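Local coordinates for chitinase (Thermococcus chitonophagus, PDB 5XSW), which probably hydrolyses chitin as an endochitinase, this chain carrying an N-terminal beta domain and the helical domain that holds the bound sugar, at residues A[186-191]-A[401-405]; A[426-431]-A[459-464]. All blocks are in the same frame, centred on the assembly; numbering follows the deposited sequence.

From its N terminus the chain runs through a beta domain before reaching the helical domain, where both contacts lie. Interaction 1 comes first: helix 399-412 returns against helix 186-199 after some 210 residues, closing a long and mostly helical loop. Interaction 2 opens only after this loop is shut and closes a much shorter one, with 27 residues between its segments, between helix 421-439 and the end of helix 449-461. The two loops therefore stand in series, their centres about 16 Å apart. Consecutive helices 399-412 and 421-439 join them, with Ile402 CG2 lying 3.6 Å from Val431 CG1, and four helices become one packed block.

Interaction 1: A[186-191]-A[401-405]; sequences KYFAMG and DIEYF
Asp401 OD1 is gripped by several donors: Tyr187 OH, at 3.0 Å from Asp401 OD1, comes from above the carboxylate plane, while a water hydrogen-bonded to Lys186 NZ and a glycerol, probably from the crystallisation liquor, also reach this oxygen. The second oxygen, Asp401 OD2, takes a salt bridge from Lys186 NZ at 3.2 Å, on its syn side but well out of the carboxylate plane, and a hydrogen bond from Thr398 N, so both ends of the carboxylate are held. Lys186 NZ is itself tied to Asn396 O. With CG in the crowded position between backbone N and carbonyl carbon (chi1 64°), the lysine chain lies over one face of the Tyr187 ring. The opposite face receives the edge of Tyr404 in a T-shaped stack, centroids 5.1 Å apart and planes at 86°. These side chains meet where helix 186-199 crosses helix 399-412 in the helical domain; the axes of 186-191 and 401-405 approach to 10.9 Å and cross at -57°. Deeper in, the Met190 and Phe405 side chains run alongside each other, pointing opposite ways: Met190 CB lies 3.5 Å from Phe405 CD1, and Met190 SD makes an oblique Met-aromatic contact with the ring. Phe453 of helix 449-461 meets Phe405 edge-to-face and also touches Met190.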
ATOM      1  N   LYS A 186      14.205 -24.546   9.431  1.00 26.29           N
ATOM      2  CA  LYS A 186      15.283 -24.392   8.474  1.00 23.28           C
ATOM      3  C   LYS A 186      14.768 -23.764   7.213  1.00 24.90           C
ATOM      4  O   LYS A 186      15.572 -23.266   6.417  1.00 24.28           O
ATOM      5  CB  LYS A 186      15.900 -25.784   8.177  1.00 26.77           C
ATOM      6  CG  LYS A 186      14.882 -26.710   7.490  1.00 23.89           C
ATOM      7  CD  LYS A 186      15.524 -28.100   7.184  1.00 31.37           C
ATOM      8  CE  LYS A 186      15.770 -28.951   8.400  1.00 42.29           C
ATOM      9  NZ  LYS A 186      15.939 -30.383   7.929  1.00 50.33           N
ATOM     10  N   TYR A 187      13.450 -23.840   6.949  1.00 21.17           N
ATOM     11  CA  TYR A 187      12.958 -23.240   5.702  1.00 21.82           C
ATOM     12  C   TYR A 187      13.001 -21.714   5.844  1.00 23.24           C
ATOM     13  O   TYR A 187      13.366 -20.987   4.923  1.00 20.13           O
ATOM     14  CB  TYR A 187      11.537 -23.737   5.347  1.00 22.41           C
ATOM     15  CG  TYR A 187      11.544 -25.240   5.309  1.00 27.27           C
ATOM     16  CD1 TYR A 187      12.316 -25.913   4.368  1.00 26.83           C
ATOM     17  CD2 TYR A 187      10.849 -25.992   6.261  1.00 27.57           C
ATOM     18  CE1 TYR A 187      12.377 -27.318   4.365  1.00 27.64           C
ATOM     19  CE2 TYR A 187      10.919 -27.382   6.268  1.00 38.64           C
ATOM     20  CZ  TYR A 187      11.671 -28.034   5.302  1.00 30.11           C
ATOM     21  OH  TYR A 187      11.749 -29.412   5.313  1.00 38.99           O
ATOM     22  N   PHE A 188      12.619 -21.258   7.018  1.00 21.61           N
ATOM     23  CA  PHE A 188      12.785 -19.849   7.385  1.00 24.00           C
ATOM     24  C   PHE A 188      14.265 -19.442   7.285  1.00 24.26           C
ATOM     25  O   PHE A 188      14.605 -18.359   6.748  1.00 21.55           O
ATOM     26  CB  PHE A 188      12.279 -19.611   8.829  1.00 18.85           C
ATOM     27  CG  PHE A 188      12.528 -18.177   9.321  1.00 20.89           C
ATOM     28  CD1 PHE A 188      11.860 -17.103   8.727  1.00 21.75           C
ATOM     29  CD2 PHE A 188      13.396 -17.926  10.359  1.00 21.43           C
ATOM     30  CE1 PHE A 188      12.087 -15.743   9.200  1.00 19.83           C
ATOM     31  CE2 PHE A 188      13.649 -16.598  10.806  1.00 22.22           C
ATOM     32  CZ  PHE A 188      12.960 -15.528  10.210  1.00 20.33           C
ATOM     33  N   ALA A 189      15.150 -20.298   7.807  1.00 21.61           N
ATOM     34  CA  ALA A 189      16.602 -19.980   7.727  1.00 24.64           C
ATOM     35  C   ALA A 189      17.028 -19.856   6.252  1.00 24.91           C
ATOM     36  O   ALA A 189      17.791 -18.943   5.860  1.00 23.82           O
ATOM     37  CB  ALA A 189      17.457 -21.072   8.457  1.00 20.24           C
ATOM     38  N   MET A 190      16.546 -20.763   5.399  1.00 20.44           N
ATOM     39  CA  MET A 190      16.893 -20.620   3.983  1.00 21.27           C
ATOM     40  C   MET A 190      16.335 -19.342   3.351  1.00 24.19           C
ATOM     41  O   MET A 190      16.958 -18.776   2.460  1.00 22.17           O
ATOM     42  CB  MET A 190      16.432 -21.857   3.161  1.00 21.61           C
ATOM     43  CG  MET A 190      17.292 -23.084   3.524  1.00 23.95           C
ATOM     44  SD  MET A 190      16.838 -24.514   2.462  1.00 30.59           S
ATOM     45  CE  MET A 190      15.442 -25.045   3.296  1.00 19.19           C
ATOM     46  N   GLY A 191      15.148 -18.894   3.776  1.00 24.99           N
ATOM     47  CA  GLY A 191      14.630 -17.623   3.276  1.00 19.35           C
ATOM     48  C   GLY A 191      15.501 -16.440   3.716  1.00 20.19           C
ATOM     49  O   GLY A 191      15.718 -15.528   2.916  1.00 22.47           O
ATOM     50  N   ASP A 401      14.790 -30.960   1.108  1.00 24.24           N
ATOM     51  CA  ASP A 401      14.756 -29.568   1.637  1.00 28.76           C
ATOM     52  C   ASP A 401      15.082 -28.523   0.570  1.00 30.36           C
ATOM     53  O   ASP A 401      14.391 -27.491   0.450  1.00 31.49           O
ATOM     54  CB  ASP A 401      15.762 -29.399   2.777  1.00 24.88           C
ATOM     55  CG  ASP A 401      15.413 -30.202   4.006  1.00 28.60           C
ATOM     56  OD1 ASP A 401      14.223 -30.564   4.192  1.00 31.89           O
ATOM     57  OD2 ASP A 401      16.328 -30.458   4.795  1.00 26.84           O
ATOM     58  N   ILE A 402      16.154 -28.780  -0.195  1.00 30.33           N
ATOM     59  CA  ILE A 402      16.639 -27.855  -1.220  1.00 29.08           C
ATOM     60  C   ILE A 402      15.651 -27.776  -2.363  1.00 31.82           C
ATOM     61  O   ILE A 402      15.303 -26.699  -2.861  1.00 26.89           O
ATOM     62  CB  ILE A 402      18.038 -28.293  -1.781  1.00 32.71           C
ATOM     63  CG1 ILE A 402      19.069 -28.389  -0.656  1.00 32.74           C
ATOM     64  CG2 ILE A 402      18.524 -27.345  -2.867  1.00 27.27           C
ATOM     65  CD1 ILE A 402      19.388 -27.137   0.042  1.00 32.50           C
ATOM     66  N   GLU A 403      15.163 -28.943  -2.769  1.00 32.69           N
ATOM     67  CA  GLU A 403      14.195 -28.999  -3.834  1.00 27.45           C
ATOM     68  C   GLU A 403      12.926 -28.225  -3.483  1.00 26.17           C
ATOM     69  O   GLU A 403      12.331 -27.527  -4.317  1.00 29.06           O
ATOM     70  CB  GLU A 403      13.855 -30.486  -4.127  1.00 30.61           C
ATOM     71  CG  GLU A 403      12.658 -30.618  -5.043  1.00 34.36           C
ATOM     72  CD  GLU A 403      12.939 -30.202  -6.487  1.00 49.24           C
ATOM     73  OE1 GLU A 403      14.104 -30.343  -6.926  1.00 55.24           O
ATOM     74  OE2 GLU A 403      11.996 -29.738  -7.194  1.00 52.70           O
ATOM     75  N   TYR A 404      12.467 -28.445  -2.265  1.00 24.07           N
ATOM     76  CA  TYR A 404      11.264 -27.779  -1.765  1.00 28.57           C
ATOM     77  C   TYR A 404      11.475 -26.245  -1.785  1.00 26.53           C
ATOM     78  O   TYR A 404      10.671 -25.458  -2.318  1.00 26.06           O
ATOM     79  CB  TYR A 404      10.985 -28.283  -0.337  1.00 27.65           C
ATOM     80  CG  TYR A 404       9.922 -27.447   0.351  1.00 33.61           C
ATOM     81  CD1 TYR A 404       8.639 -27.327  -0.183  1.00 28.97           C
ATOM     82  CD2 TYR A 404      10.219 -26.760   1.516  1.00 31.96           C
ATOM     83  CE1 TYR A 404       7.675 -26.525   0.458  1.00 34.44           C
ATOM     84  CE2 TYR A 404       9.277 -25.989   2.152  1.00 30.91           C
ATOM     85  CZ  TYR A 404       8.017 -25.873   1.625  1.00 28.73           C
ATOM     86  OH  TYR A 404       7.126 -25.058   2.312  1.00 36.21           O
ATOM     87  N   PHE A 405      12.594 -25.833  -1.212  1.00 28.52           N
ATOM     88  CA  PHE A 405      12.949 -24.410  -1.192  1.00 25.69           C
ATOM     89  C   PHE A 405      12.864 -23.787  -2.580  1.00 29.54           C
ATOM     90  O   PHE A 405      12.164 -22.778  -2.775  1.00 24.15           O
ATOM     91  CB  PHE A 405      14.337 -24.219  -0.591  1.00 24.00           C
ATOM     92  CG  PHE A 405      14.753 -22.768  -0.565  1.00 24.15           C
ATOM     93  CD1 PHE A 405      14.239 -21.908   0.412  1.00 25.25           C
ATOM     94  CD2 PHE A 405      15.602 -22.251  -1.545  1.00 25.24           C
ATOM     95  CE1 PHE A 405      14.579 -20.550   0.415  1.00 24.30           C
ATOM     96  CE2 PHE A 405      15.947 -20.885  -1.535  1.00 27.89           C
ATOM     97  CZ  PHE A 405      15.444 -20.056  -0.541  1.00 26.34           C
TER
HETATM   98  O   HOH W   1      13.853 -31.918   6.584  1.00 50.44           O

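Interaction 2: A[426-431]-A[459-464]; sequences AMMRDV and VAMKHW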
ATOM      1  N   ALA A 426      17.844 -26.454 -16.110  1.00 36.64           N
ATOM      2  CA  ALA A 426      19.317 -26.456 -16.115  1.00 37.22           C
ATOM      3  C   ALA A 426      19.879 -25.978 -14.777  1.00 38.11           C
ATOM      4  O   ALA A 426      20.875 -26.519 -14.247  1.00 35.49           O
ATOM      5  CB  ALA A 426      19.855 -25.585 -17.254  1.00 36.40           C
ATOM      6  N   MET A 427      19.247 -24.942 -14.227  1.00 38.88           N
ATOM      7  CA  MET A 427      19.657 -24.436 -12.910  1.00 33.82           C
ATOM      8  C   MET A 427      19.554 -25.542 -11.846  1.00 28.48           C
ATOM      9  O   MET A 427      20.490 -25.790 -11.063  1.00 28.64           O
ATOM     10  CB  MET A 427      18.800 -23.188 -12.553  1.00 28.73           C
ATOM     11  CG  MET A 427      19.232 -22.496 -11.237  1.00 30.50           C
ATOM     12  SD  MET A 427      17.823 -21.509 -10.657  1.00 34.20           S
ATOM     13  CE  MET A 427      16.901 -22.797  -9.881  1.00 31.35           C
ATOM     14  N   MET A 428      18.422 -26.233 -11.814  1.00 30.31           N
ATOM     15  CA  MET A 428      18.218 -27.249 -10.800  1.00 29.29           C
ATOM     16  C   MET A 428      19.169 -28.462 -10.971  1.00 34.04           C
ATOM     17  O   MET A 428      19.626 -29.013  -9.979  1.00 32.09           O
ATOM     18  CB  MET A 428      16.734 -27.684 -10.814  1.00 36.68           C
ATOM     19  CG  MET A 428      15.779 -26.614 -10.187  1.00 40.65           C
ATOM     20  SD  MET A 428      16.330 -25.986  -8.550  1.00 35.28           S
ATOM     21  CE  MET A 428      16.334 -27.447  -7.538  1.00 32.76           C
ATOM     22  N   ARG A 429      19.518 -28.851 -12.213  1.00 35.87           N
ATOM     23  CA  ARG A 429      20.615 -29.856 -12.388  1.00 37.06           C
ATOM     24  C   ARG A 429      21.930 -29.399 -11.725  1.00 30.55           C
ATOM     25  O   ARG A 429      22.564 -30.148 -10.964  1.00 34.41           O
ATOM     26  CB  ARG A 429      20.855 -30.155 -13.891  1.00 38.58           C
ATOM     27  CG  ARG A 429      19.736 -31.002 -14.523  1.00 45.80           C
ATOM     28  CD  ARG A 429      20.104 -31.564 -15.914  1.00 48.05           C
ATOM     29  NE  ARG A 429      20.228 -30.514 -16.931  1.00 42.63           N
ATOM     30  CZ  ARG A 429      19.191 -29.967 -17.569  1.00 42.86           C
ATOM     31  NH1 ARG A 429      17.945 -30.368 -17.314  1.00 49.76           N
ATOM     32  NH2 ARG A 429      19.400 -29.027 -18.469  1.00 46.61           N
ATOM     33  N   ASP A 430      22.341 -28.146 -11.987  1.00 28.96           N
ATOM     34  CA  ASP A 430      23.531 -27.600 -11.325  1.00 30.62           C
ATOM     35  C   ASP A 430      23.417 -27.563  -9.800  1.00 31.22           C
ATOM     36  O   ASP A 430      24.358 -27.903  -9.084  1.00 30.12           O
ATOM     37  CB  ASP A 430      23.809 -26.181 -11.816  1.00 30.44           C
ATOM     38  CG  ASP A 430      24.462 -26.139 -13.202  1.00 42.86           C
ATOM     39  OD1 ASP A 430      24.799 -27.217 -13.789  1.00 39.63           O
ATOM     40  OD2 ASP A 430      24.652 -25.000 -13.690  1.00 36.87           O
ATOM     41  N   VAL A 431      22.250 -27.140  -9.296  1.00 31.31           N
ATOM     42  CA  VAL A 431      22.043 -27.097  -7.834  1.00 29.09           C
ATOM     43  C   VAL A 431      22.150 -28.489  -7.240  1.00 25.77           C
ATOM     44  O   VAL A 431      22.791 -28.724  -6.200  1.00 28.55           O
ATOM     45  CB  VAL A 431      20.632 -26.481  -7.502  1.00 30.27           C
ATOM     46  CG1 VAL A 431      20.224 -26.760  -6.037  1.00 27.58           C
ATOM     47  CG2 VAL A 431      20.621 -24.959  -7.844  1.00 29.36           C
ATOM     48  N   VAL A 459      25.302 -20.953  -6.919  1.00 31.13           N
ATOM     49  CA  VAL A 459      25.130 -21.833  -8.070  1.00 25.50           C
ATOM     50  C   VAL A 459      23.809 -21.593  -8.716  1.00 32.18           C
ATOM     51  O   VAL A 459      23.738 -21.399  -9.939  1.00 32.60           O
ATOM     52  CB  VAL A 459      25.268 -23.293  -7.664  1.00 30.10           C
ATOM     53  CG1 VAL A 459      24.750 -24.198  -8.773  1.00 31.82           C
ATOM     54  CG2 VAL A 459      26.739 -23.558  -7.360  1.00 27.16           C
ATOM     55  N   ALA A 460      22.738 -21.561  -7.920  1.00 29.54           N
ATOM     56  CA  ALA A 460      21.429 -21.270  -8.535  1.00 26.22           C
ATOM     57  C   ALA A 460      21.433 -19.921  -9.232  1.00 29.62           C
ATOM     58  O   ALA A 460      20.894 -19.778 -10.346  1.00 32.20           O
ATOM     59  CB  ALA A 460      20.295 -21.301  -7.448  1.00 28.39           C
ATOM     60  N   MET A 461      22.009 -18.912  -8.565  1.00 25.33           N
ATOM     61  CA  MET A 461      21.902 -17.546  -9.097  1.00 27.42           C
ATOM     62  C   MET A 461      22.733 -17.262 -10.336  1.00 36.28           C
ATOM     63  O   MET A 461      22.487 -16.265 -11.056  1.00 31.15           O
ATOM     64  CB  MET A 461      22.264 -16.514  -7.990  1.00 27.82           C
ATOM     65  CG  MET A 461      21.156 -16.558  -6.883  1.00 28.76           C
ATOM     66  SD  MET A 461      21.552 -15.501  -5.479  1.00 33.59           S
ATOM     67  CE  MET A 461      21.150 -13.891  -6.145  1.00 36.26           C
ATOM     68  N   LYS A 462      23.701 -18.139 -10.606  1.00 33.24           N
ATOM     69  CA  LYS A 462      24.427 -18.074 -11.885  1.00 33.26           C
ATOM     70  C   LYS A 462      23.427 -18.165 -13.013  1.00 34.83           C
ATOM     71  O   LYS A 462      23.673 -17.691 -14.091  1.00 36.66           O
ATOM     72  CB  LYS A 462      25.455 -19.216 -11.995  1.00 32.31           C
ATOM     73  CG  LYS A 462      26.707 -19.060 -11.131  1.00 31.67           C
ATOM     74  CD  LYS A 462      27.632 -17.983 -11.848  1.00 42.25           C
ATOM     75  CE  LYS A 462      28.973 -17.752 -11.151  1.00 40.92           C
ATOM     76  NZ  LYS A 462      29.733 -16.590 -11.786  1.00 48.98           N
ATOM     77  N   HIS A 463      22.294 -18.802 -12.799  1.00 29.97           N
ATOM     78  CA  HIS A 463      21.273 -18.905 -13.829  1.00 33.62           C
ATOM     79  C   HIS A 463      20.192 -17.831 -13.792  1.00 36.11           C
ATOM     80  O   HIS A 463      19.303 -17.836 -14.582  1.00 34.90           O
ATOM     81  CB  HIS A 463      20.615 -20.275 -13.818  1.00 31.34           C
ATOM     82  CG  HIS A 463      21.563 -21.402 -14.011  1.00 36.84           C
ATOM     83  ND1 HIS A 463      21.637 -22.115 -15.179  1.00 38.77           N
ATOM     84  CD2 HIS A 463      22.481 -21.938 -13.188  1.00 37.14           C
ATOM     85  CE1 HIS A 463      22.560 -23.041 -15.065  1.00 40.08           C
ATOM     86  NE2 HIS A 463      23.088 -22.954 -13.867  1.00 36.81           N
ATOM     87  N   TRP A 464      20.269 -16.872 -12.839  1.00 34.88           N
ATOM     88  CA  TRP A 464      19.229 -15.846 -12.729  1.00 30.92           C
ATOM     89  C   TRP A 464      19.503 -14.644 -13.648  1.00 32.54           C
ATOM     90  O   TRP A 464      20.651 -14.329 -13.943  1.00 33.83           O
ATOM     91  CB  TRP A 464      19.109 -15.399 -11.262  1.00 29.77           C
ATOM     92  CG  TRP A 464      18.500 -16.433 -10.334  1.00 32.18           C
ATOM     93  CD1 TRP A 464      18.368 -17.778 -10.558  1.00 34.55           C
ATOM     94  CD2 TRP A 464      17.962 -16.194  -9.021  1.00 36.75           C
ATOM     95  NE1 TRP A 464      17.793 -18.391  -9.467  1.00 33.37           N
ATOM     96  CE2 TRP A 464      17.525 -17.434  -8.513  1.00 31.24           C
ATOM     97  CE3 TRP A 464      17.819 -15.040  -8.220  1.00 34.26           C
ATOM     98  CZ2 TRP A 464      16.942 -17.565  -7.239  1.00 33.22           C
ATOM     99  CZ3 TRP A 464      17.241 -15.168  -6.961  1.00 32.19           C
ATOM    100  CH2 TRP A 464      16.820 -16.423  -6.477  1.00 29.41           C
TER
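The His463 imidazole lies with one face against the backbone of Met427, whose CA stands 3.6 Å from the ring centroid and almost on the ring normal, a CH-pi contact. Met427 CB continues over the same ring, 3.6 Å from His463 CG. At the imidazole edge, His463 NE2 donates to Asp430 OD2 over 2.6 Å; the carboxylate oxygen sits close to the ring plane and is met on its anti side, tilted out of the carboxylate plane, and the bond is bent, 145° at the hydrogen. Val459 O and Ala460 O also lie at the ring edge, in plane. The carboxylate and ring planes are turned 60° apart. Asp430 OD1 accepts a hydrogen bond from Gly125 N, so the carboxylate links the histidine to the loop around Trp122 and Pro124 and its rotation is restrained. The Trp464 indole has Met461 CG over one face and Met427 SD at its edge, in plane. There Trp464 NE1 makes a weak, bent hydrogen bond to Met427 SD, 3.3 Å away, that is also a Met-aromatic contact. Met427 reaches it by extending CG opposite the backbone N (chi1 -175°), which carries CG past Ala460 O before the chain bends at the sulfur. Farther along, Val431 CG2 packs 3.7 Å from Ala460 CB, and Val459 CG1 rests on Asp430 CB at 3.8 Å. Trp198 and Phe414 meet Trp464 edge-to-face. Met461 to Trp464 form a type I turn that carries the chain on from helix 449-461; within the helical domain, helix 421-439 packs on that helix and turn, tied by a His-carboxylate hydrogen bond.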